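Local coordinates for protein Glucose/sorbosone dehydrogenases (Escherichia coli K12, PDB 2G8S) that is a beta-propeller protein of the glucose/sorbosone dehydrogenase family, modelled with a bound calcium ion, at residues Y87-D92 with M122-T127; T35-E40 with L339-S344. All blocks are in the same frame, centred on the assembly; numbering follows the deposited sequence. Where two conformers were deposited one is given.

Contact 1 of 2, residues Y87-D92 with M122-T127; sequences YSEVGD and MPKLST
Gly91 and Lys124 are the closest backbone positions, with Gly91 CA 6.3 Å from Lys124 CA, so the loop 122-127 runs beside the end of strand 82-90 without pairing with it. Lys124 spans the gap. Its CG sits anti to its carbonyl carbon and the chain runs extended along CG and CD before turning at the last torsion (chi4 -76°), which swings the ammonium onto Glu89. There NZ makes two hydrogen bonds. The shorter, 2.7 Å from Lys124 NZ to Glu89 OE1, is also a salt bridge; the carboxylate oxygen is met on its anti side, 17° out of the carboxylate plane. The other, 3.0 Å from Lys124 NZ to Glu89 O, comes from above the carbonyl plane (58° out of it) and misses both lone pairs. Side chain and main chain of one residue thus grip the same nitrogen. In the six-bladed propeller fold, strand 82-90 belongs to the blade that includes strands 68-73, 96-105 and 115-120, and Lys124 lies in the connection from this blade to strand 135-137 of the next. Glu89 OE1 also forms a salt bridge with Arg120 NE, so two cations share one carboxylate oxygen, which would probably favour its ionised form. Further back along the lysine, the methylene chain lies against the glycine, with Lys124 CD 3.6 Å from Gly91 CA.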
loop_
_atom_site.group_PDB
_atom_site.type_symbol
_atom_site.label_atom_id
_atom_site.label_comp_id
_atom_site.label_asym_id
_atom_site.label_seq_id
_atom_site.Cartn_x
_atom_site.Cartn_y
_atom_site.Cartn_z
ATOM N N TYR A 87 2.876 10.034 -3.609
ATOM C CA TYR A 87 2.798 10.220 -5.056
ATOM C C TYR A 87 4.172 9.999 -5.664
ATOM O O TYR A 87 5.164 9.992 -4.949
ATOM C CB TYR A 87 2.276 11.635 -5.391
ATOM C CG TYR A 87 3.127 12.786 -4.874
ATOM C CD1 TYR A 87 3.969 13.490 -5.739
ATOM C CD2 TYR A 87 3.064 13.199 -3.532
ATOM C CE1 TYR A 87 4.751 14.555 -5.282
ATOM C CE2 TYR A 87 3.847 14.272 -3.066
ATOM C CZ TYR A 87 4.689 14.933 -3.951
ATOM O OH TYR A 87 5.463 15.990 -3.521
ATOM N N SER A 88 4.227 9.807 -6.976
ATOM C CA SER A 88 5.528 9.796 -7.649
ATOM C C SER A 88 5.879 11.195 -8.135
ATOM O O SER A 88 5.008 11.958 -8.560
ATOM C CB SER A 88 5.554 8.785 -8.793
ATOM O OG SER A 88 4.450 8.943 -9.652
ATOM N N GLU A 89 7.164 11.518 -8.054
ATOM C CA GLU A 89 7.675 12.842 -8.395
ATOM C C GLU A 89 8.947 12.704 -9.230
ATOM O O GLU A 89 9.849 11.944 -8.882
ATOM C CB GLU A 89 7.981 13.604 -7.103
ATOM C CG GLU A 89 8.574 15.000 -7.316
ATOM C CD GLU A 89 9.158 15.594 -6.050
ATOM O OE1 GLU A 89 9.975 14.917 -5.392
ATOM O OE2 GLU A 89 8.821 16.757 -5.725
ATOM N N VAL A 90 9.023 13.460 -10.321
ATOM C CA VAL A 90 10.163 13.365 -11.220
ATOM C C VAL A 90 11.366 14.130 -10.659
ATOM O O VAL A 90 11.209 15.062 -9.864
ATOM C CB VAL A 90 9.771 13.853 -12.644
ATOM C CG1 VAL A 90 9.663 15.367 -12.699
ATOM C CG2 VAL A 90 10.732 13.315 -13.703
ATOM N N GLY A 91 12.555 13.686 -11.053
ATOM C CA GLY A 91 13.793 14.357 -10.712
ATOM C C GLY A 91 14.356 15.085 -11.911
ATOM O O GLY A 91 13.613 15.563 -12.776
ATOM N N ASP A 92 15.679 15.143 -11.960
ATOM C CA ASP A 92 16.395 16.000 -12.905
ATOM C C ASP A 92 16.871 15.306 -14.182
ATOM O O ASP A 92 17.441 15.952 -15.068
ATOM C CB ASP A 92 17.584 16.661 -12.204
ATOM C CG ASP A 92 18.455 15.666 -11.450
ATOM O OD1 ASP A 92 18.445 14.449 -11.771
ATOM O OD2 ASP A 92 19.158 16.104 -10.527
HETATM N N MSE A 122 15.060 8.786 -2.152
HETATM C CA MSE A 122 16.244 9.244 -2.880
HETATM C C MSE A 122 17.263 8.115 -2.901
HETATM O O MSE A 122 17.375 7.382 -1.926
HETATM C CB MSE A 122 16.854 10.499 -2.247
HETATM C CG MSE A 122 15.946 11.710 -2.280
HETATM SE SE MSE A 122 15.634 12.357 -4.078
HETATM C CE MSE A 122 17.221 13.406 -4.302
ATOM N N PRO A 123 17.981 7.947 -4.027
ATOM C CA PRO A 123 17.843 8.704 -5.268
ATOM C C PRO A 123 16.541 8.356 -5.985
ATOM O O PRO A 123 15.811 7.450 -5.551
ATOM C CB PRO A 123 19.057 8.254 -6.089
ATOM C CG PRO A 123 19.335 6.854 -5.597
ATOM C CD PRO A 123 19.007 6.888 -4.126
ATOM N N LYS A 124 16.234 9.102 -7.037
ATOM C CA LYS A 124 15.070 8.831 -7.865
ATOM C C LYS A 124 15.519 7.980 -9.041
ATOM O O LYS A 124 16.218 8.467 -9.930
ATOM C CB LYS A 124 14.438 10.137 -8.341
ATOM C CG LYS A 124 13.790 10.963 -7.242
ATOM C CD LYS A 124 13.369 12.317 -7.796
ATOM C CE LYS A 124 12.743 13.229 -6.745
ATOM N NZ LYS A 124 11.341 12.805 -6.446
ATOM N N LEU A 125 15.133 6.705 -9.040
ATOM C CA LEU A 125 15.650 5.757 -10.029
ATOM C C LEU A 125 14.592 5.145 -10.945
ATOM O O LEU A 125 14.932 4.393 -11.857
ATOM C CB LEU A 125 16.449 4.639 -9.340
ATOM C CG LEU A 125 17.685 5.049 -8.541
ATOM C CD1 LEU A 125 18.311 3.821 -7.877
ATOM C CD2 LEU A 125 18.717 5.781 -9.424
ATOM N N SER A 126 13.318 5.447 -10.708
ATOM C CA SER A 126 12.257 4.806 -11.486
ATOM C C SER A 126 12.049 5.416 -12.864
ATOM O O SER A 126 12.076 6.636 -13.012
ATOM C CB SER A 126 10.935 4.822 -10.722
ATOM O OG SER A 126 9.930 4.134 -11.449
ATOM N N THR A 127 11.818 4.554 -13.851
ATOM C CA THR A 127 11.342 4.988 -15.163
ATOM C C THR A 127 9.852 4.679 -15.332
ATOM O O THR A 127 9.299 4.806 -16.430
ATOM C CB THR A 127 12.134 4.329 -16.320
ATOM O OG1 THR A 127 12.067 2.904 -16.195
ATOM C CG2 THR A 127 13.592 4.781 -16.305
#

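Contact 2 of 2, residues T35-E40 with L339-S344; sequences TLRGGE and LTDESS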
loop_
_atom_site.group_PDB
_atom_site.type_symbol
_atom_site.label_atom_id
_atom_site.label_comp_id
_atom_site.label_asym_id
_atom_site.label_seq_id
_atom_site.Cartn_x
_atom_site.Cartn_y
_atom_site.Cartn_z
ATOM N N THR A 35 -8.246 8.606 -4.104
ATOM C CA THR A 35 -7.220 9.078 -5.029
ATOM C C THR A 35 -7.414 8.423 -6.384
ATOM O O THR A 35 -7.702 7.233 -6.465
ATOM C CB THR A 35 -5.798 8.749 -4.546
ATOM O OG1 THR A 35 -5.708 7.353 -4.218
ATOM C CG2 THR A 35 -5.431 9.595 -3.343
ATOM N N LEU A 36 -7.297 9.228 -7.436
ATOM C CA LEU A 36 -7.264 8.724 -8.800
ATOM C C LEU A 36 -5.848 8.947 -9.291
ATOM O O LEU A 36 -5.325 10.055 -9.193
ATOM C CB LEU A 36 -8.261 9.466 -9.687
ATOM C CG LEU A 36 -9.723 9.409 -9.261
ATOM C CD1 LEU A 36 -10.514 10.287 -10.202
ATOM C CD2 LEU A 36 -10.260 7.968 -9.274
ATOM N N ARG A 37 -5.230 7.882 -9.792
ATOM C CA ARG A 37 -3.777 7.866 -9.984
ATOM C C ARG A 37 -3.270 8.926 -10.964
ATOM O O ARG A 37 -2.125 9.363 -10.871
ATOM C CB ARG A 37 -3.280 6.467 -10.365
ATOM C CG ARG A 37 -1.816 6.225 -9.996
ATOM C CD ARG A 37 -1.395 4.770 -10.191
ATOM N NE ARG A 37 -1.121 4.460 -11.592
ATOM C CZ ARG A 37 -1.759 3.544 -12.318
ATOM N NH1 ARG A 37 -2.723 2.798 -11.790
ATOM N NH2 ARG A 37 -1.418 3.362 -13.583
ATOM N N GLY A 38 -4.132 9.352 -11.881
ATOM C CA GLY A 38 -3.774 10.405 -12.826
ATOM C C GLY A 38 -3.515 11.749 -12.159
ATOM O O GLY A 38 -2.934 12.648 -12.782
ATOM N N GLY A 39 -3.952 11.896 -10.903
ATOM C CA GLY A 39 -3.601 13.062 -10.093
ATOM C C GLY A 39 -4.714 13.794 -9.368
ATOM O O GLY A 39 -4.470 14.856 -8.792
ATOM N N GLU A 40 -5.915 13.220 -9.365
ATOM C CA GLU A 40 -7.076 13.843 -8.728
ATOM C C GLU A 40 -7.425 13.191 -7.399
ATOM O O GLU A 40 -7.427 11.957 -7.294
ATOM C CB GLU A 40 -8.294 13.740 -9.633
ATOM C CG GLU A 40 -8.171 14.578 -10.897
ATOM C CD GLU A 40 -9.313 14.373 -11.868
ATOM O OE1 GLU A 40 -10.199 13.520 -11.629
ATOM O OE2 GLU A 40 -9.316 15.070 -12.899
ATOM N N LEU A 339 -11.719 -1.106 -4.408
ATOM C CA LEU A 339 -11.458 -0.256 -5.580
ATOM C C LEU A 339 -10.838 -1.104 -6.672
ATOM O O LEU A 339 -9.925 -1.902 -6.409
ATOM C CB LEU A 339 -10.482 0.878 -5.229
ATOM C CG LEU A 339 -11.004 1.992 -4.321
ATOM C CD1 LEU A 339 -9.835 2.839 -3.866
ATOM C CD2 LEU A 339 -12.078 2.854 -5.019
ATOM N N THR A 340 -11.341 -0.953 -7.894
ATOM C CA THR A 340 -10.812 -1.716 -9.016
ATOM C C THR A 340 -9.809 -0.897 -9.834
ATOM O O THR A 340 -9.912 0.334 -9.900
ATOM C CB THR A 340 -11.932 -2.244 -9.927
ATOM O OG1 THR A 340 -12.541 -1.156 -10.630
ATOM C CG2 THR A 340 -12.978 -2.976 -9.105
ATOM N N ASP A 341 -8.849 -1.596 -10.449
ATOM C CA ASP A 341 -7.737 -0.969 -11.171
ATOM C C ASP A 341 -8.033 -0.947 -12.664
ATOM O O ASP A 341 -7.417 -1.687 -13.446
ATOM C CB ASP A 341 -6.426 -1.718 -10.910
ATOM C CG ASP A 341 -5.224 -0.994 -11.489
ATOM O OD1 ASP A 341 -5.062 0.206 -11.192
ATOM O OD2 ASP A 341 -4.443 -1.610 -12.247
ATOM N N GLU A 342 -8.980 -0.091 -13.046
ATOM C CA GLU A 342 -9.471 -0.028 -14.422
ATOM C C GLU A 342 -9.683 1.430 -14.864
ATOM O O GLU A 342 -9.800 2.328 -14.023
ATOM C CB GLU A 342 -10.784 -0.817 -14.549
ATOM C CG GLU A 342 -10.746 -2.282 -14.068
ATOM C CD GLU A 342 -10.007 -3.236 -14.998
ATOM O OE1 GLU A 342 -9.569 -2.817 -16.094
ATOM O OE2 GLU A 342 -9.866 -4.425 -14.625
ATOM N N SER A 343 -9.703 1.655 -16.181
ATOM C CA SER A 343 -10.005 2.970 -16.745
ATOM C C SER A 343 -11.414 3.397 -16.354
ATOM O O SER A 343 -11.661 4.567 -16.041
ATOM C CB SER A 343 -9.877 2.934 -18.270
ATOM O OG SER A 343 -8.557 2.591 -18.640
ATOM N N SER A 344 -12.333 2.430 -16.391
ATOM C CA SER A 344 -13.683 2.636 -15.880
ATOM C C SER A 344 -13.837 1.823 -14.592
ATOM O O SER A 344 -14.610 0.853 -14.508
ATOM C CB SER A 344 -14.745 2.286 -16.929
ATOM O OG SER A 344 -15.965 2.950 -16.638
HETATM O O HOH W 1 -2.707 0.020 -13.816
#
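Arg37 and Asp341 both place CG anti to the backbone N, Asp341 at chi1 -172°, and Arg37 then bends at chi3 (79°), which carries its guanidinium across to the carboxylate. The backbones stay well apart, Arg37 CA lying 9.8 Å from Asp341 CA, and the side chains do the bridging. Asp341 OD1 approaches the edge of the guanidinium near its plane, yet the two flat groups are turned 39° against each other, and Arg37 NH1 to Asp341 OD1 measures 3.5 Å: a long salt bridge that does not qualify as a hydrogen bond. A water supplements it, donating to Asp341 OD2 at 2.9 Å and accepting weakly from Arg37 NH1 at 3.4 Å. The contact spans neighbouring propeller blades: Arg37 opens the turn between strands 32-36 and 40-45, where Gly39 and Glu40 form a classic beta bulge opposite Leu36, while Asp341 follows strand 336-340. Arg37 NE and NH2 are held by Gly66 O and Gly64 O, and Asp341 OD2 forms a salt bridge with Arg324. With the direct pair this long and each group bonded to other partners, the link is probably a modest electrostatic one, supplemented by water.

From the N terminus, strand 8-17 joins the last blade, the usual propeller closure, and the chain then enters the blade running from strand 20-25 to strand 49-50, where 35-40 supplies the first half of contact 2. In the following blade 87-92 begins contact 1, whose loop closes at 122-127 after 29 intervening residues, as the chain leaves for strand 135-137. Contact 2 closes only at 339-344, with 298 residues between its segments, so contact 1 is nested within it and the two do not cross. Contact 1 ties a blade to its own exit loop; contact 2 joins the first and last blades. Their centres are 21 Å apart, and their nearest atoms, about 7 Å apart, do not touch.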